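Local coordinates for protein cytochrome cL (Hyphomicrobium denitrificans, PDB 2D0W) that probably accepts electrons from methanol dehydrogenase during methanol oxidation, carrying them on a covalently bound haem as a periplasmic c-type cytochrome, at residues 92-96 with 115-119; 121-127 with 144-148. All blocks are in the same frame, centred on the assembly; numbering follows the deposited sequence.

Interaction 1. Residues 92-96 with 115-119. With HEM (protoporphyrin IX containing Fe), chain H.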
loop_
_atom_site.group_PDB
_atom_site.type_symbol
_atom_site.label_atom_id
_atom_site.label_comp_id
_atom_site.label_asym_id
_atom_site.label_seq_id
_atom_site.Cartn_x
_atom_site.Cartn_y
_atom_site.Cartn_z
ATOM N N PHE A 92 -3.049 -0.048 -5.704
ATOM C CA PHE A 92 -4.182 -0.873 -5.346
ATOM C C PHE A 92 -4.519 -1.836 -6.512
ATOM O O PHE A 92 -4.728 -3.052 -6.297
ATOM C CB PHE A 92 -5.372 0.039 -4.990
ATOM C CG PHE A 92 -6.699 -0.691 -4.796
ATOM C CD1 PHE A 92 -7.064 -1.173 -3.546
ATOM C CD2 PHE A 92 -7.569 -0.897 -5.868
ATOM C CE1 PHE A 92 -8.286 -1.832 -3.362
ATOM C CE2 PHE A 92 -8.776 -1.562 -5.703
ATOM C CZ PHE A 92 -9.146 -2.025 -4.440
ATOM N N GLU A 93 -4.577 -1.287 -7.735
ATOM C CA GLU A 93 -5.000 -2.065 -8.904
ATOM C C GLU A 93 -3.955 -3.186 -9.138
ATOM O O GLU A 93 -4.320 -4.335 -9.384
ATOM C CB GLU A 93 -5.126 -1.136 -10.144
ATOM C CG GLU A 93 -6.243 -0.125 -10.140
ATOM C CD GLU A 93 -6.213 0.842 -11.358
ATOM O OE1 GLU A 93 -5.101 1.310 -11.723
ATOM O OE2 GLU A 93 -7.298 1.139 -11.954
ATOM N N THR A 94 -2.663 -2.877 -8.995
ATOM C CA THR A 94 -1.608 -3.897 -9.185
ATOM C C THR A 94 -1.756 -5.011 -8.160
ATOM O O THR A 94 -1.780 -6.201 -8.511
ATOM C CB THR A 94 -0.233 -3.254 -9.140
ATOM O OG1 THR A 94 -0.174 -2.307 -10.203
ATOM C CG2 THR A 94 0.903 -4.293 -9.285
ATOM N N ILE A 95 -1.921 -4.631 -6.892
ATOM C CA ILE A 95 -2.119 -5.617 -5.829
ATOM C C ILE A 95 -3.411 -6.375 -6.016
ATOM O O ILE A 95 -3.391 -7.596 -5.937
ATOM C CB ILE A 95 -2.016 -5.013 -4.406
ATOM C CG1 ILE A 95 -0.706 -4.242 -4.307
ATOM C CG2 ILE A 95 -2.048 -6.147 -3.320
ATOM C CD1 ILE A 95 -0.671 -3.174 -3.176
ATOM N N PHE A 96 -4.509 -5.663 -6.305
ATOM C CA PHE A 96 -5.825 -6.283 -6.377
ATOM C C PHE A 96 -5.875 -7.274 -7.543
ATOM O O PHE A 96 -6.265 -8.422 -7.362
ATOM C CB PHE A 96 -6.978 -5.249 -6.554
ATOM C CG PHE A 96 -8.326 -5.807 -6.238
ATOM C CD1 PHE A 96 -8.978 -6.676 -7.120
ATOM C CD2 PHE A 96 -8.970 -5.474 -5.056
ATOM C CE1 PHE A 96 -10.243 -7.200 -6.794
ATOM C CE2 PHE A 96 -10.196 -5.999 -4.727
ATOM C CZ PHE A 96 -10.835 -6.868 -5.583
ATOM N N MET A 115 -6.223 -3.966 2.831
ATOM C CA MET A 115 -5.498 -3.576 1.617
ATOM C C MET A 115 -4.944 -2.185 1.773
ATOM O O MET A 115 -3.835 -1.866 1.307
ATOM C CB MET A 115 -6.448 -3.604 0.414
ATOM C CG MET A 115 -5.841 -2.961 -0.819
ATOM S SD MET A 115 -4.632 -4.056 -1.581
ATOM C CE MET A 115 -5.749 -5.040 -2.574
ATOM N N LEU A 116 -5.730 -1.307 2.392
ATOM C CA LEU A 116 -5.302 0.102 2.506
ATOM C C LEU A 116 -4.163 0.312 3.486
ATOM O O LEU A 116 -3.405 1.280 3.379
ATOM C CB LEU A 116 -6.510 0.990 2.831
ATOM C CG LEU A 116 -7.530 1.108 1.727
ATOM C CD1 LEU A 116 -8.647 1.991 2.212
ATOM C CD2 LEU A 116 -6.890 1.655 0.421
ATOM N N LYS A 117 -4.087 -0.550 4.496
ATOM C CA LYS A 117 -3.022 -0.512 5.493
ATOM C C LYS A 117 -1.752 -1.123 4.907
ATOM O O LYS A 117 -0.629 -0.720 5.161
ATOM C CB LYS A 117 -3.435 -1.310 6.735
ATOM C CG LYS A 117 -4.554 -0.676 7.585
ATOM C CD LYS A 117 -4.952 -1.678 8.693
ATOM C CE LYS A 117 -5.844 -1.080 9.730
ATOM N NZ LYS A 117 -7.050 -0.614 9.053
ATOM N N LEU A 118 -1.948 -2.152 4.119
ATOM C CA LEU A 118 -0.820 -2.727 3.358
ATOM C C LEU A 118 -0.160 -1.650 2.491
ATOM O O LEU A 118 1.065 -1.531 2.445
ATOM C CB LEU A 118 -1.330 -3.856 2.459
ATOM C CG LEU A 118 -0.345 -4.440 1.435
ATOM C CD1 LEU A 118 0.971 -4.879 2.086
ATOM C CD2 LEU A 118 -1.054 -5.588 0.642
ATOM N N ILE A 119 -0.970 -0.895 1.769
ATOM C CA ILE A 119 -0.429 0.151 0.860
ATOM C C ILE A 119 0.312 1.231 1.722
ATOM O O ILE A 119 1.396 1.688 1.372
ATOM C CB ILE A 119 -1.565 0.729 0.028
ATOM C CG1 ILE A 119 -1.995 -0.265 -1.055
ATOM C CG2 ILE A 119 -1.198 2.111 -0.609
ATOM C CD1 ILE A 119 -3.345 0.069 -1.791
HETATM C CHA HEM H . 5.283 -6.983 -9.186
HETATM C CHB HEM H . 3.293 -5.887 -4.871
HETATM C CHC HEM H . 3.096 -10.577 -3.559
HETATM C CHD HEM H . 6.130 -11.431 -7.252
HETATM C C1A HEM H . 4.683 -6.237 -8.169
HETATM C C2A HEM H . 4.313 -4.827 -8.175
HETATM C C3A HEM H . 3.798 -4.539 -6.980
HETATM C C4A HEM H . 3.775 -5.741 -6.158
HETATM C CMA HEM H . 3.281 -3.152 -6.478
HETATM C CAA HEM H . 4.561 -3.838 -9.336
HETATM C CBA HEM H . 5.986 -3.293 -9.136
HETATM C CGA HEM H . 6.324 -2.170 -10.109
HETATM O O1A HEM H . 5.401 -1.593 -10.734
HETATM O O2A HEM H . 7.532 -1.867 -10.252
HETATM C C1B HEM H . 3.015 -7.058 -4.156
HETATM C C2B HEM H . 2.367 -7.238 -2.852
HETATM C C3B HEM H . 2.254 -8.444 -2.572
HETATM C C4B HEM H . 2.885 -9.237 -3.581
HETATM C CMB HEM H . 1.976 -6.027 -2.005
HETATM C CAB HEM H . 1.338 -9.036 -1.489
HETATM C CBB HEM H . 0.082 -8.718 -1.426
HETATM C C1C HEM H . 3.931 -11.232 -4.439
HETATM C C2C HEM H . 4.159 -12.688 -4.529
HETATM C C3C HEM H . 5.029 -12.900 -5.499
HETATM C C4C HEM H . 5.300 -11.618 -6.170
HETATM C CMC HEM H . 3.872 -13.588 -3.337
HETATM C CAC HEM H . 5.888 -14.162 -5.831
HETATM C CBC HEM H . 5.264 -15.309 -5.832
HETATM C C1D HEM H . 6.132 -10.400 -8.169
HETATM C C2D HEM H . 6.741 -10.420 -9.486
HETATM C C3D HEM H . 6.470 -9.047 -10.093
HETATM C C4D HEM H . 5.746 -8.300 -9.084
HETATM C CMD HEM H . 7.501 -11.615 -10.139
HETATM C CAD HEM H . 6.865 -8.496 -11.510
HETATM C CBD HEM H . 5.543 -8.585 -12.279
HETATM C CGD HEM H . 5.520 -7.769 -13.547
HETATM O O1D HEM H . 4.471 -7.697 -14.213
HETATM O O2D HEM H . 6.556 -7.171 -13.869
HETATM N NA HEM H . 4.351 -6.732 -6.922
HETATM N NB HEM H . 3.365 -8.347 -4.496
HETATM N NC HEM H . 4.601 -10.619 -5.487
HETATM N ND HEM H . 5.589 -9.133 -7.976
HETATM FE FE HEM H . 4.383 -8.715 -6.243
#

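Interaction 2. Residues 121-127 with 144-148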
loop_
_atom_site.group_PDB
_atom_site.type_symbol
_atom_site.label_atom_id
_atom_site.label_comp_id
_atom_site.label_asym_id
_atom_site.label_seq_id
_atom_site.Cartn_x
_atom_site.Cartn_y
_atom_site.Cartn_z
ATOM N N TRP A 121 1.888 0.764 4.405
ATOM C CA TRP A 121 3.210 0.152 4.767
ATOM C C TRP A 121 4.162 0.246 3.599
ATOM O O TRP A 121 5.318 0.582 3.795
ATOM C CB TRP A 121 3.110 -1.333 5.177
ATOM C CG TRP A 121 4.445 -1.959 5.532
ATOM C CD1 TRP A 121 5.077 -3.015 4.901
ATOM C CD2 TRP A 121 5.307 -1.558 6.585
ATOM N NE1 TRP A 121 6.274 -3.297 5.524
ATOM C CE2 TRP A 121 6.438 -2.411 6.560
ATOM C CE3 TRP A 121 5.237 -0.559 7.565
ATOM C CZ2 TRP A 121 7.504 -2.279 7.477
ATOM C CZ3 TRP A 121 6.316 -0.425 8.475
ATOM C CH2 TRP A 121 7.421 -1.289 8.411
ATOM N N ILE A 122 3.697 -0.152 2.394
ATOM C CA ILE A 122 4.519 -0.041 1.197
ATOM C C ILE A 122 5.051 1.382 0.981
ATOM O O ILE A 122 6.220 1.566 0.654
ATOM C CB ILE A 122 3.784 -0.587 -0.089
ATOM C CG1 ILE A 122 3.506 -2.096 0.065
ATOM C CG2 ILE A 122 4.590 -0.227 -1.370
ATOM C CD1 ILE A 122 2.482 -2.626 -0.988
ATOM N N ARG A 123 4.211 2.394 1.170
ATOM C CA ARG A 123 4.689 3.789 1.073
ATOM C C ARG A 123 5.724 4.085 2.148
ATOM O O ARG A 123 6.716 4.808 1.892
ATOM C CB ARG A 123 3.540 4.803 1.162
ATOM C CG ARG A 123 2.422 4.610 0.066
ATOM C CD ARG A 123 3.075 4.504 -1.288
ATOM N NE ARG A 123 2.051 4.610 -2.312
ATOM C CZ ARG A 123 2.218 4.345 -3.599
ATOM N NH1 ARG A 123 3.369 3.928 -4.056
ATOM N NH2 ARG A 123 1.190 4.497 -4.419
ATOM N N HIS A 124 5.487 3.566 3.351
ATOM C CA HIS A 124 6.382 3.881 4.518
ATOM C C HIS A 124 7.848 3.385 4.409
ATOM O O HIS A 124 8.765 3.996 4.986
ATOM C CB HIS A 124 5.786 3.353 5.834
ATOM C CG HIS A 124 6.483 3.884 7.057
ATOM N ND1 HIS A 124 6.344 5.188 7.493
ATOM C CD2 HIS A 124 7.307 3.279 7.941
ATOM C CE1 HIS A 124 7.075 5.363 8.587
ATOM N NE2 HIS A 124 7.678 4.221 8.869
ATOM N N ILE A 125 8.024 2.253 3.725
ATOM C CA ILE A 125 9.330 1.599 3.522
ATOM C C ILE A 125 10.215 2.181 2.410
ATOM O O ILE A 125 11.375 1.758 2.258
ATOM C CB ILE A 125 9.190 0.015 3.350
ATOM C CG1 ILE A 125 8.318 -0.400 2.148
ATOM C CG2 ILE A 125 8.693 -0.660 4.664
ATOM C CD1 ILE A 125 8.048 -1.935 2.094
ATOM N N GLN A 126 9.663 3.156 1.667
ATOM C CA GLN A 126 10.388 3.989 0.704
ATOM C C GLN A 126 11.649 4.578 1.324
ATOM O O GLN A 126 11.635 5.067 2.427
ATOM C CB GLN A 126 9.495 5.133 0.215
ATOM C CG GLN A 126 10.100 5.994 -0.891
ATOM C CD GLN A 126 10.476 5.193 -2.145
ATOM O OE1 GLN A 126 11.448 5.528 -2.832
ATOM N NE2 GLN A 126 9.704 4.158 -2.459
ATOM N N LYS A 127 12.750 4.484 0.595
ATOM C CA LYS A 127 14.040 4.924 1.105
ATOM C C LYS A 127 14.783 5.820 0.101
ATOM O O LYS A 127 15.883 6.266 0.388
ATOM C CB LYS A 127 14.883 3.695 1.539
ATOM C CG LYS A 127 15.096 2.594 0.479
ATOM C CD LYS A 127 16.197 2.951 -0.546
ATOM C CE LYS A 127 16.124 2.066 -1.788
ATOM N NZ LYS A 127 16.912 2.515 -3.000
ATOM N N PHE A 144 8.457 13.305 5.504
ATOM C CA PHE A 144 8.862 11.948 5.176
ATOM C C PHE A 144 10.375 11.735 5.271
ATOM O O PHE A 144 11.169 12.472 4.664
ATOM C CB PHE A 144 8.347 11.527 3.777
ATOM C CG PHE A 144 8.557 10.066 3.497
ATOM C CD1 PHE A 144 7.618 9.123 3.925
ATOM C CD2 PHE A 144 9.743 9.618 2.917
ATOM C CE1 PHE A 144 7.824 7.746 3.705
ATOM C CE2 PHE A 144 9.957 8.257 2.690
ATOM C CZ PHE A 144 9.012 7.316 3.090
ATOM N N LYS A 145 10.762 10.695 6.009
ATOM C CA LYS A 145 12.179 10.298 6.136
ATOM C C LYS A 145 12.386 8.901 5.535
ATOM O O LYS A 145 11.524 8.047 5.688
ATOM C CB LYS A 145 12.619 10.341 7.603
ATOM C CG LYS A 145 11.509 10.041 8.607
ATOM C CD LYS A 145 11.404 8.549 8.925
ATOM C CE LYS A 145 10.419 8.239 10.043
ATOM N NZ LYS A 145 9.010 8.582 9.654
ATOM N N PRO A 146 13.536 8.662 4.866
ATOM C CA PRO A 146 13.779 7.359 4.266
ATOM C C PRO A 146 13.596 6.288 5.355
ATOM O O PRO A 146 13.990 6.534 6.499
ATOM C CB PRO A 146 15.263 7.436 3.830
ATOM C CG PRO A 146 15.852 8.607 4.620
ATOM C CD PRO A 146 14.686 9.580 4.679
ATOM N N PHE A 147 13.007 5.125 5.017
ATOM C CA PHE A 147 12.715 4.110 6.059
ATOM C C PHE A 147 14.037 3.526 6.551
ATOM O O PHE A 147 14.878 3.213 5.746
ATOM C CB PHE A 147 11.825 2.999 5.504
ATOM C CG PHE A 147 11.493 1.887 6.502
ATOM C CD1 PHE A 147 12.038 0.604 6.337
ATOM C CD2 PHE A 147 10.599 2.106 7.566
ATOM C CE1 PHE A 147 11.765 -0.427 7.223
ATOM C CE2 PHE A 147 10.305 1.077 8.475
ATOM C CZ PHE A 147 10.879 -0.205 8.286
ATOM N N ASP A 148 14.185 3.398 7.863
ATOM C CA ASP A 148 15.318 2.751 8.507
ATOM C C ASP A 148 14.819 1.616 9.360
ATOM O O ASP A 148 14.256 1.858 10.431
ATOM C CB ASP A 148 16.039 3.727 9.439
ATOM C CG ASP A 148 17.269 3.100 10.083
ATOM O OD1 ASP A 148 17.628 1.927 9.741
ATOM O OD2 ASP A 148 17.885 3.781 10.914
HETATM O O HOH W 1 9.548 6.122 6.353
#

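Interaction 1. Residues 92-96 with 115-119
The Phe-92 ring meets Ile-119 at its edge, where the CD1 methyl lies near the ring plane and 3.8 Å from Phe-92 CB. CB of Phe-96, one turn on in the same helix, covers one face toward the rim, and Met-115 comes in obliquely with its CG, 3.5 Å from Phe-92 CD1. Phe-92 and Met-115 cross at about a right angle. The sulfur adds a Met-aromatic contact, with Met-115 SD 5.2 Å from the centroid of the Phe-92 ring and 52° off its normal.

Met-115 can serve three partners because its chain is bent twice, at chi2 (76°) and chi3. Folded this way, it runs past Ile-95 in the opposite direction with SD 3.8 Å from Ile-95 CG2, and brings CE to 4.1 Å from CD2 of Phe-96. The two branches of Ile-95 divide the work: CD1 packs 3.8 Å from Ile-119 CG1, while CG2 faces Leu-118 as well as the sulfur. No hydrogen bond joins the segments, and every touching residue is buried.

The axes of the two segments come no closer than 11.1 Å and are inclined at 118°, a separation bridged by long side chains. CG2 of Ile-95 and CD2 of Leu-118 both reach the haem atom CBB, and Leu-118 also packs on Ile-54 and Tyr-55 of helix 48-58. Met-103, not Met-115, is the axial methionine, on the iron with His-63. The arrangement is characteristic of the class I cytochrome c fold, in which the C-terminal core helix and the helix preceding the methionine ligand wall one side of the haem pocket.

Interaction 2. Residues 121-127 with 144-148
A single methyl, CG2 of Ile-125, serves two aromatic rings that stand almost perpendicular to each other. It lies over the centre of one face of Phe-147, 4.0 Å from the ring centroid in a CH-pi contact, and also 3.3 Å above the plane of Trp-121, toward the rim. With chi1 at 60°, Ile-125 holds CG1 between its backbone N and carbonyl carbon, which turns CG2 into the corner between the rings. The planes of Trp-121 and Phe-147 are inclined at 80°, and Trp-121 CH2 comes 3.6 Å from Phe-147 CZ. His-124 completes the aromatic cluster obliquely, its CD2 being 3.5 Å from Phe-147 CD2, while its ND1 is hydrogen-bonded to Glu-43.

A backbone bond ties the loop to the helix end: Phe-147 N donates to Gln-126 O (2.9 Å, N-H...O 155°). That same oxygen sits at the edge of the Phe-144 ring, 3.5 Å from CZ, whose other neighbours include Arg-123 O. A water lies within hydrogen-bonding distance of both His-124 O (2.6 Å) and Lys-145 O, and over the centre of the His-124 ring. Replacing Phe-147 with an alanine would probably open a gap between Trp-121, His-124 and Ile-125, leaving the Ile-125 methyl without one of its rings and the indole freer to shift.

The loop 144-148 thus closes over the end of helix 112-124. Trp-152 of helix 149-161 meets both Trp-121 and Phe-147, and Asp-148 N-caps that helix through Lys-150 N. Helix 48-58, earlier in the chain, brings Leu-48 against Trp-121 and His-124, in a chain built without strands.

Helix 112-124 is the element common to both contacts, which follow one another along the chain and have centres about 16 Å apart. Its middle, in interaction 1, lies in the core beside the haem; its C-terminal part, in interaction 2, is only partly buried and receives an irregular loop. The chemistry changes accordingly. Helix against helix is joined by aliphatic, sulfur and ring packing alone, whereas helix end against loop adds a backbone hydrogen bond and a water between backbone carbonyls to an aromatic cluster, with exposed lysines at the margin. The two touch directly where Ile-95 CD1 meets Ile-122 CD1 at 3.9 Å, both residues of the haem pocket.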